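Local coordinates for Orf11 (Staphylococcus phage P68, PDB 6O43), which is a potential phage lysin that probably attacks the staphylococcal cell wall, at residues 110-114 against 151-156. Sequence-based numbering, arbitrary orientation.
Sequences PSWYD and TAAATW
Thr155 OG1 is gripped by two groups: it accepts from Ser111 N at 2.9 Å with an N-H...O angle of 166°, and it is also hydrogen-bonded to Ile148 O. The carbonyl can only accept, so the hydroxyl must spend its proton there and present oxygen to the Ser111 amide, which leaves this buried oxygen satisfied in both roles. The same side chain uses its other branch on Trp112. Because CG2 stands anti to the backbone N of Thr155 (OG1 itself at chi1 -72°), the methyl meets the indole over one face, with CG2 3.7 Å from the centroid of the six-membered ring of Trp112, a CH-pi contact. Pro110 CB lies over that face too and touches Thr155 CG2 at 3.7 Å; Trp112 NE1, on the pyrrole edge, is hydrogen-bonded to Asn131 OD1 of helix 124-136. Structurally, an irregular loop between helices 89-104 and 124-136 is laid across the first turn of helix 152-159 in this strand-free fold; Thr151 is the N-cap of this helix, its OG1 accepting from Ala154 N. Here Ala152 CA comes to 3.2 Å from Ser111 O in a CA-H...O contact, and Ala152 CB packs on Tyr113 O at 3.5 Å. One turn on, Trp156 NE1 donates to Trp112 O at 2.9 Å; the acceptor lies near the indole plane, yet the donor sits 58° out of the carbonyl plane and so misses the lone pairs. The benzo end of Trp156 runs on along the loop past Tyr113 and Asp114, CH2 reaching 4.2 Å from Asp114 CB, while Asp114 OD1 is hydrogen-bonded to Gly116 N, two residues further along.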
# COMPACT_ATOMS: atom_id res chain seq x y z
N PRO A 110 -6.52 14.37 3.53
CA PRO A 110 -6.60 13.29 4.52
C PRO A 110 -7.97 13.25 5.19
O PRO A 110 -8.70 14.24 5.26
CB PRO A 110 -5.49 13.65 5.53
CG PRO A 110 -4.54 14.53 4.75
CD PRO A 110 -5.45 15.33 3.84
N SER A 111 -8.31 12.06 5.68
CA SER A 111 -9.58 11.79 6.34
C SER A 111 -9.29 11.44 7.79
O SER A 111 -8.79 10.35 8.09
CB SER A 111 -10.32 10.65 5.63
OG SER A 111 -11.34 10.13 6.45
N TRP A 112 -9.61 12.37 8.70
CA TRP A 112 -9.14 12.25 10.07
C TRP A 112 -10.10 11.51 10.99
O TRP A 112 -9.71 11.17 12.12
CB TRP A 112 -8.85 13.64 10.64
CG TRP A 112 -7.75 14.33 9.89
CD1 TRP A 112 -7.88 15.35 8.99
CD2 TRP A 112 -6.35 14.03 9.96
NE1 TRP A 112 -6.65 15.71 8.50
CE2 TRP A 112 -5.69 14.91 9.08
CE3 TRP A 112 -5.60 13.10 10.68
CZ2 TRP A 112 -4.31 14.89 8.91
CZ3 TRP A 112 -4.22 13.08 10.50
CH2 TRP A 112 -3.59 13.97 9.62
N TYR A 113 -11.33 11.23 10.55
CA TYR A 113 -12.26 10.46 11.37
C TYR A 113 -13.02 9.46 10.51
O TYR A 113 -13.20 9.67 9.31
CB TYR A 113 -13.25 11.38 12.12
CG TYR A 113 -14.26 12.08 11.23
CD1 TYR A 113 -13.96 13.30 10.64
CD2 TYR A 113 -15.51 11.54 11.01
CE1 TYR A 113 -14.88 13.95 9.84
CE2 TYR A 113 -16.44 12.18 10.21
CZ TYR A 113 -16.12 13.39 9.62
OH TYR A 113 -17.03 14.03 8.83
N ASP A 114 -13.45 8.38 11.15
CA ASP A 114 -14.16 7.30 10.47
C ASP A 114 -15.61 7.73 10.24
O ASP A 114 -16.41 7.78 11.17
CB ASP A 114 -14.09 6.03 11.32
CG ASP A 114 -14.88 4.87 10.72
OD1 ASP A 114 -15.48 5.04 9.64
OD2 ASP A 114 -14.88 3.78 11.34
N THR A 151 -9.64 6.46 3.14
CA THR A 151 -10.09 5.87 4.39
C THR A 151 -9.40 6.56 5.55
O THR A 151 -8.27 7.05 5.42
CB THR A 151 -9.81 4.36 4.46
OG1 THR A 151 -8.39 4.14 4.48
CG2 THR A 151 -10.42 3.64 3.27
N ALA A 152 -10.10 6.62 6.69
CA ALA A 152 -9.50 7.19 7.89
C ALA A 152 -8.33 6.35 8.38
O ALA A 152 -7.34 6.88 8.88
CB ALA A 152 -10.56 7.34 8.99
N ALA A 153 -8.43 5.02 8.22
CA ALA A 153 -7.35 4.14 8.67
C ALA A 153 -6.06 4.42 7.92
O ALA A 153 -4.97 4.37 8.51
CB ALA A 153 -7.76 2.68 8.51
N ALA A 154 -6.14 4.70 6.62
CA ALA A 154 -4.94 5.01 5.86
C ALA A 154 -4.35 6.35 6.29
O ALA A 154 -3.13 6.51 6.35
CB ALA A 154 -5.25 5.01 4.37
N THR A 155 -5.21 7.33 6.59
CA THR A 155 -4.73 8.61 7.08
C THR A 155 -4.04 8.46 8.42
O THR A 155 -2.94 9.00 8.64
CB THR A 155 -5.89 9.60 7.18
OG1 THR A 155 -6.29 9.99 5.86
CG2 THR A 155 -5.46 10.84 7.98
N TRP A 156 -4.67 7.74 9.35
CA TRP A 156 -4.04 7.49 10.65
C TRP A 156 -2.70 6.77 10.49
O TRP A 156 -1.72 7.12 11.15
CB TRP A 156 -4.97 6.67 11.54
CG TRP A 156 -6.26 7.36 11.86
CD1 TRP A 156 -6.49 8.70 11.96
CD2 TRP A 156 -7.52 6.72 12.13
NE1 TRP A 156 -7.80 8.95 12.28
CE2 TRP A 156 -8.46 7.75 12.39
CE3 TRP A 156 -7.94 5.39 12.18
CZ2 TRP A 156 -9.79 7.48 12.68
CZ3 TRP A 156 -9.27 5.13 12.48
CH2 TRP A 156 -10.17 6.17 12.73